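PDB 6JU8: tyrosinase from Aspergillus oryzae, which probably catalyses the oxidation of L-tyrosine and L-dopa to L-dopaquinone with molecular oxygen at a dinuclear copper centre. Local coordinates for residues A[173-179]-A[192-198]; A[150-156]-A[167-171]. The protein carries 1 engineered substitution. One frame throughout, in Å; residues are numbered along the deposited sequence. Where two conformers were deposited one is given.

The two contacts follow one another along the chain inside the central tyrosinase domain: interaction 2 (150-156 with 167-171) is complete before interaction 1 (173-179 with 192-198) begins. Their centres lie about 18 Å apart, yet they touch, since Thr175 CG2 packs on Leu170 CB at 4.1 Å. Interaction 2 is a buried pairing of two loop segments between helix 135-144 and strand 178-182, near the coppers; interaction 1 forms the base of the hairpin of strands 178-182 and 190-194, away from the metals. Helix 371-389, which carries the copper ligand His376, packs against both, and both reach the second subunit, placing this part of the domain between that helix and the second subunit.

Interaction 1: residues A[173-179]-A[192-198]; sequences LVTMPMV and SKPNPLY
With CG anti to the backbone N (chi1 179°), Asn195 turns its amide toward 173-179, where ND2 meets two carbonyls. The straighter bond runs from Asn195 ND2 to Met176 O, 2.9 Å, with an N-H...O angle of 156°; it falls on a lone pair in the carbonyl plane and close to the amide's own plane. ND2 also gives a weak, bent bond to Leu173 O. The other end of the amide is held within its own segment, where Asn195 OD1 accepts from Leu197 N at 2.9 Å in an Asx turn.

Tyr198 also has CG anti to its N, and its ring lies against Pro177: Pro177 CA stands 3.6 Å from the ring centroid and 6° off the normal, a CH-pi contact over the face. Val174 O approaches the ring edge, 3.3 Å from Tyr198 CD1.

This is the open end of an antiparallel beta hairpin. Val179 and Lys193 form a hydrogen-bonded pair, with N-H...O bonds in both directions, and Met178 faces Pro194 in the next, non-hydrogen-bonded pair. Beyond them Asn195 N bonds to Pro177 O at 2.9 Å. Leu173 CD2 and Leu197 CD1 press together at 3.3 Å, tighter than usual for carbons. Helix 41-55 packs on Val179 and Leu197, and its Glu48 forms a salt bridge with Lys193. Pro177 packs on Asp253 of the second subunit.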
loop_
_atom_site.group_PDB
_atom_site.type_symbol
_atom_site.label_atom_id
_atom_site.label_comp_id
_atom_site.label_asym_id
_atom_site.label_seq_id
_atom_site.Cartn_x
_atom_site.Cartn_y
_atom_site.Cartn_z
ATOM N N LEU A 173 6.315 -1.295 -12.667
ATOM C CA LEU A 173 6.763 0.033 -12.223
ATOM C C LEU A 173 5.658 0.726 -11.454
ATOM O O LEU A 173 5.919 1.535 -10.561
ATOM C CB LEU A 173 7.224 0.806 -13.473
ATOM C CG LEU A 173 7.766 2.204 -13.244
ATOM C CD1 LEU A 173 8.955 2.186 -12.295
ATOM C CD2 LEU A 173 8.190 2.827 -14.579
ATOM N N VAL A 174 4.387 0.446 -11.776
ATOM C CA VAL A 174 3.286 1.097 -11.051
ATOM C C VAL A 174 3.251 0.682 -9.592
ATOM O O VAL A 174 2.736 1.424 -8.736
ATOM C CB VAL A 174 1.983 0.784 -11.805
ATOM C CG1 VAL A 174 0.746 0.852 -10.953
ATOM C CG2 VAL A 174 1.821 1.701 -13.026
ATOM N N THR A 175 3.797 -0.495 -9.273
ATOM C CA THR A 175 3.702 -1.030 -7.914
ATOM C C THR A 175 4.912 -0.660 -7.065
ATOM O O THR A 175 4.951 -1.099 -5.923
ATOM C CB THR A 175 3.508 -2.558 -7.905
ATOM O OG1 THR A 175 4.665 -3.240 -8.416
ATOM C CG2 THR A 175 2.298 -2.930 -8.748
ATOM N N MET A 176 5.834 0.134 -7.581
ATOM C CA MET A 176 7.061 0.491 -6.859
ATOM C C MET A 176 6.978 1.904 -6.288
ATOM O O MET A 176 6.844 2.893 -7.019
ATOM C CB MET A 176 8.250 0.463 -7.846
ATOM C CG MET A 176 8.651 -0.926 -8.277
ATOM S SD MET A 176 9.724 -0.934 -9.721
ATOM C CE MET A 176 10.985 0.225 -9.189
ATOM N N PRO A 177 7.035 2.075 -4.967
ATOM C CA PRO A 177 6.976 3.447 -4.431
ATOM C C PRO A 177 8.160 4.314 -4.842
ATOM O O PRO A 177 8.017 5.541 -4.982
ATOM C CB PRO A 177 6.953 3.228 -2.922
ATOM C CG PRO A 177 6.523 1.814 -2.718
ATOM C CD PRO A 177 6.992 1.050 -3.916
ATOM N N MET A 178 9.338 3.722 -5.029
ATOM C CA MET A 178 10.562 4.438 -5.397
ATOM C C MET A 178 11.157 3.837 -6.664
ATOM O O MET A 178 10.902 2.665 -6.981
ATOM C CB MET A 178 11.600 4.360 -4.273
ATOM C CG MET A 178 11.096 4.820 -2.913
ATOM S SD MET A 178 10.834 6.605 -2.793
ATOM C CE MET A 178 12.535 7.189 -2.779
ATOM N N VAL A 179 11.924 4.625 -7.401
ATOM C CA VAL A 179 12.525 4.165 -8.652
ATOM C C VAL A 179 13.932 4.749 -8.744
ATOM O O VAL A 179 14.172 5.862 -8.275
ATOM C CB VAL A 179 11.671 4.565 -9.872
ATOM C CG1 VAL A 179 11.479 6.072 -9.940
ATOM C CG2 VAL A 179 12.264 4.036 -11.182
ATOM N N SER A 192 17.734 6.993 -5.928
ATOM C CA SER A 192 16.356 6.525 -5.740
ATOM C C SER A 192 15.435 7.705 -5.448
ATOM O O SER A 192 15.740 8.502 -4.550
ATOM C CB SER A 192 16.362 5.558 -4.542
ATOM O OG SER A 192 15.079 5.061 -4.273
ATOM N N LYS A 193 14.341 7.814 -6.201
ATOM C CA LYS A 193 13.425 8.938 -6.081
ATOM C C LYS A 193 12.004 8.427 -5.954
ATOM O O LYS A 193 11.682 7.345 -6.442
ATOM C CB LYS A 193 13.540 9.898 -7.274
ATOM C CG LYS A 193 14.918 10.554 -7.376
ATOM C CD LYS A 193 14.854 11.690 -8.403
ATOM C CE LYS A 193 16.184 12.433 -8.428
ATOM N NZ LYS A 193 16.177 13.468 -9.498
ATOM N N PRO A 194 11.107 9.221 -5.382
ATOM C CA PRO A 194 9.685 8.834 -5.423
ATOM C C PRO A 194 9.245 8.619 -6.864
ATOM O O PRO A 194 9.531 9.432 -7.744
ATOM C CB PRO A 194 8.982 10.049 -4.811
ATOM C CG PRO A 194 10.044 10.763 -4.028
ATOM C CD PRO A 194 11.351 10.531 -4.743
ATOM N N ASN A 195 8.499 7.535 -7.071
ATOM C CA ASN A 195 8.081 7.151 -8.412
ATOM C C ASN A 195 6.807 7.864 -8.817
ATOM O O ASN A 195 5.761 7.617 -8.204
ATOM C CB ASN A 195 7.863 5.633 -8.386
ATOM C CG ASN A 195 7.388 5.106 -9.719
ATOM O OD1 ASN A 195 7.315 5.843 -10.727
ATOM N ND2 ASN A 195 7.000 3.845 -9.717
ATOM N N PRO A 196 6.825 8.738 -9.820
ATOM C CA PRO A 196 5.614 9.502 -10.174
ATOM C C PRO A 196 4.532 8.650 -10.846
ATOM O O PRO A 196 3.421 9.164 -11.036
ATOM C CB PRO A 196 6.145 10.591 -11.114
ATOM C CG PRO A 196 7.302 9.880 -11.795
ATOM C CD PRO A 196 7.962 9.081 -10.699
ATOM N N LEU A 197 4.845 7.382 -11.165
ATOM C CA LEU A 197 3.818 6.497 -11.703
ATOM C C LEU A 197 3.064 5.751 -10.611
ATOM O O LEU A 197 2.038 5.100 -10.884
ATOM C CB LEU A 197 4.431 5.493 -12.678
ATOM C CG LEU A 197 4.967 6.101 -13.976
ATOM C CD1 LEU A 197 5.801 5.050 -14.677
ATOM C CD2 LEU A 197 3.821 6.616 -14.829
ATOM N N TYR A 198 3.539 5.811 -9.372
ATOM C CA TYR A 198 2.921 5.027 -8.298
ATOM C C TYR A 198 1.598 5.593 -7.822
ATOM O O TYR A 198 0.701 4.871 -7.425
ATOM C CB TYR A 198 3.916 4.971 -7.151
ATOM C CG TYR A 198 3.612 4.233 -5.896
ATOM C CD1 TYR A 198 3.520 2.838 -5.886
ATOM C CD2 TYR A 198 3.453 4.891 -4.681
ATOM C CE1 TYR A 198 3.264 2.128 -4.731
ATOM C CE2 TYR A 198 3.203 4.197 -3.503
ATOM C CZ TYR A 198 3.107 2.819 -3.544
ATOM O OH TYR A 198 2.861 2.131 -2.374
HETATM O O HOH W 1 0.236 2.108 -7.646
#

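Interaction 2: residues A[150-156]-A[167-171]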
loop_
_atom_site.group_PDB
_atom_site.type_symbol
_atom_site.label_atom_id
_atom_site.label_comp_id
_atom_site.label_asym_id
_atom_site.label_seq_id
_atom_site.Cartn_x
_atom_site.Cartn_y
_atom_site.Cartn_z
ATOM N N TRP A 150 0.086 -0.366 -20.786
ATOM C CA TRP A 150 -0.099 -1.501 -19.879
ATOM C C TRP A 150 -0.953 -2.573 -20.538
ATOM O O TRP A 150 -2.142 -2.366 -20.799
ATOM C CB TRP A 150 -0.767 -1.032 -18.588
ATOM C CG TRP A 150 -1.203 -2.168 -17.703
ATOM C CD1 TRP A 150 -0.502 -3.296 -17.399
ATOM C CD2 TRP A 150 -2.463 -2.240 -17.015
ATOM N NE1 TRP A 150 -1.260 -4.085 -16.562
ATOM C CE2 TRP A 150 -2.460 -3.468 -16.314
ATOM C CE3 TRP A 150 -3.586 -1.411 -16.944
ATOM C CZ2 TRP A 150 -3.538 -3.885 -15.532
ATOM C CZ3 TRP A 150 -4.661 -1.828 -16.171
ATOM C CH2 TRP A 150 -4.629 -3.055 -15.482
ATOM N N ASP A 151 -0.326 -3.709 -20.823
ATOM C CA ASP A 151 -1.069 -4.813 -21.429
ATOM C C ASP A 151 -1.816 -5.583 -20.346
ATOM O O ASP A 151 -1.334 -6.564 -19.769
ATOM C CB ASP A 151 -0.156 -5.739 -22.239
ATOM C CG ASP A 151 -1.006 -6.582 -23.197
ATOM O OD1 ASP A 151 -2.204 -6.771 -22.935
ATOM O OD2 ASP A 151 -0.444 -7.011 -24.229
ATOM N N PHE A 152 -3.022 -5.100 -20.052
ATOM C CA PHE A 152 -3.836 -5.686 -18.981
ATOM C C PHE A 152 -4.294 -7.105 -19.320
ATOM O O PHE A 152 -4.792 -7.813 -18.429
ATOM C CB PHE A 152 -5.014 -4.781 -18.594
ATOM C CG PHE A 152 -5.931 -4.394 -19.731
ATOM C CD1 PHE A 152 -6.720 -5.346 -20.369
ATOM C CD2 PHE A 152 -5.993 -3.078 -20.186
ATOM C CE1 PHE A 152 -7.559 -4.970 -21.424
ATOM C CE2 PHE A 152 -6.842 -2.675 -21.208
ATOM C CZ PHE A 152 -7.626 -3.647 -21.831
ATOM N N ALA A 153 -4.168 -7.537 -20.575
ATOM C CA ALA A 153 -4.645 -8.839 -21.018
ATOM C C ALA A 153 -3.519 -9.838 -21.241
ATOM O O ALA A 153 -3.805 -10.984 -21.605
ATOM C CB ALA A 153 -5.474 -8.666 -22.275
ATOM N N ARG A 154 -2.269 -9.461 -21.021
ATOM C CA ARG A 154 -1.120 -10.327 -21.233
ATOM C C ARG A 154 -0.627 -10.855 -19.889
ATOM O O ARG A 154 -0.459 -10.079 -18.947
ATOM C CB ARG A 154 0.010 -9.535 -21.905
ATOM C CG ARG A 154 1.229 -10.393 -22.265
ATOM C CD ARG A 154 2.255 -9.505 -22.968
ATOM N NE ARG A 154 3.409 -10.298 -23.368
ATOM C CZ ARG A 154 4.600 -9.781 -23.657
ATOM N NH1 ARG A 154 4.823 -8.486 -23.571
ATOM N NH2 ARG A 154 5.586 -10.585 -24.017
ATOM N N PHE A 155 -0.365 -12.151 -19.766
ATOM C CA PHE A 155 0.168 -12.672 -18.513
ATOM C C PHE A 155 1.532 -12.058 -18.249
ATOM O O PHE A 155 2.379 -12.011 -19.154
ATOM C CB PHE A 155 0.297 -14.198 -18.629
ATOM C CG PHE A 155 -1.036 -14.896 -18.761
ATOM C CD1 PHE A 155 -2.127 -14.537 -17.977
ATOM C CD2 PHE A 155 -1.196 -15.926 -19.678
ATOM C CE1 PHE A 155 -3.311 -15.242 -18.094
ATOM C CE2 PHE A 155 -2.379 -16.647 -19.787
ATOM C CZ PHE A 155 -3.450 -16.299 -18.987
ATOM N N ALA A 156 1.770 -11.577 -17.027
ATOM C CA ALA A 156 3.052 -11.005 -16.651
ATOM C C ALA A 156 4.161 -12.050 -16.727
ATOM O O ALA A 156 3.948 -13.217 -16.401
ATOM C CB ALA A 156 3.004 -10.501 -15.209
ATOM N N GLU A 167 -0.629 -15.129 -14.633
ATOM C CA GLU A 167 -1.307 -14.093 -13.869
ATOM C C GLU A 167 -1.325 -12.755 -14.611
ATOM O O GLU A 167 -0.250 -12.288 -15.032
ATOM C CB GLU A 167 -0.614 -13.846 -12.506
ATOM C CG GLU A 167 -1.391 -12.983 -11.534
ATOM C CD GLU A 167 -0.679 -12.478 -10.299
ATOM O OE1 GLU A 167 0.562 -12.557 -10.167
ATOM O OE2 GLU A 167 -1.357 -11.951 -9.369
ATOM N N LEU A 168 -2.465 -12.078 -14.762
ATOM C CA LEU A 168 -2.461 -10.685 -15.173
ATOM C C LEU A 168 -2.028 -9.832 -13.994
ATOM O O LEU A 168 -2.309 -10.155 -12.832
ATOM C CB LEU A 168 -3.866 -10.306 -15.644
ATOM C CG LEU A 168 -4.503 -11.187 -16.720
ATOM C CD1 LEU A 168 -5.930 -10.726 -16.982
ATOM C CD2 LEU A 168 -3.666 -11.132 -17.991
ATOM N N ARG A 169 -1.324 -8.743 -14.257
ATOM C CA ARG A 169 -0.807 -7.935 -13.161
ATOM C C ARG A 169 -0.784 -6.466 -13.541
ATOM O O ARG A 169 -0.530 -6.119 -14.708
ATOM C CB ARG A 169 0.643 -8.302 -12.813
ATOM C CG ARG A 169 0.825 -9.740 -12.307
ATOM C CD ARG A 169 2.293 -9.908 -11.910
ATOM N NE ARG A 169 2.634 -11.317 -11.690
ATOM C CZ ARG A 169 3.895 -11.721 -11.584
ATOM N NH1 ARG A 169 4.881 -10.827 -11.705
ATOM N NH2 ARG A 169 4.147 -13.009 -11.371
ATOM N N LEU A 170 -0.952 -5.597 -12.538
ATOM C CA LEU A 170 -0.527 -4.207 -12.763
ATOM C C LEU A 170 0.943 -4.126 -13.177
ATOM O O LEU A 170 1.759 -4.973 -12.822
ATOM C CB LEU A 170 -0.689 -3.369 -11.493
ATOM C CG LEU A 170 -2.086 -3.230 -10.912
ATOM C CD1 LEU A 170 -2.144 -2.194 -9.788
ATOM C CD2 LEU A 170 -3.140 -2.932 -11.949
ATOM N N PRO A 171 1.341 -3.086 -13.903
ATOM C CA PRO A 171 2.763 -2.955 -14.285
ATOM C C PRO A 171 3.694 -3.013 -13.079
ATOM O O PRO A 171 3.421 -2.435 -12.013
ATOM C CB PRO A 171 2.836 -1.529 -14.853
ATOM C CG PRO A 171 1.456 -1.289 -15.381
ATOM C CD PRO A 171 0.520 -1.958 -14.383
HETATM O O HOH W 2 -0.893 -8.209 -17.118
HETATM O O HOH W 3 2.312 -14.150 -14.504
#
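Trp150 and Pro171 make the tight end of this contact. Pro171 CD sits 3.5 Å from the centroid of the five-membered ring of Trp150 and 14° off its normal, a CH-pi contact, while CB of Phe152 lies against the opposite face of the indole. The ring is thus held between two residues, and Trp150 NE1 donates to Arg169 O at 2.8 Å, with the acceptor tilted 17° out of the indole plane. Leu170 CD2 adds an oblique contact with Trp150 CZ2.

Between the two ends, Asp151 to Arg154 form a type I beta turn, and OD1 of Asp151 accepts from Ala153 N in an Asx turn. Leu168 reaches into this bend: with its CG anti to the carbonyl carbon (chi1 -53°), Leu168 CD1 comes 3.4 Å from Phe152 O, a buried carbonyl with no hydrogen-bonding partner in the model, and CD2 touches Arg154 O and Phe155 CD1. Phe152 lies beside the copper site, its side chain about 6 Å from that of the copper ligand His332.

The far side is looser, with bound waters bridging part of it. Ala156 N bonds directly to Glu167 O at 2.9 Å, but one water links Arg154 O to Arg169 N, and another joins Ala156 O to Glu167 N. Partly exposed Phe155 is met obliquely by Leu168 CD2 and Glu167 N. Ala156 CB lies over a face of the Arg169 guanidinium; in the conformer given, Arg169 NE forms a salt bridge with Glu167 OE1 at 2.9 Å, and OE1 also bonds to Tyr246 OH of the second subunit.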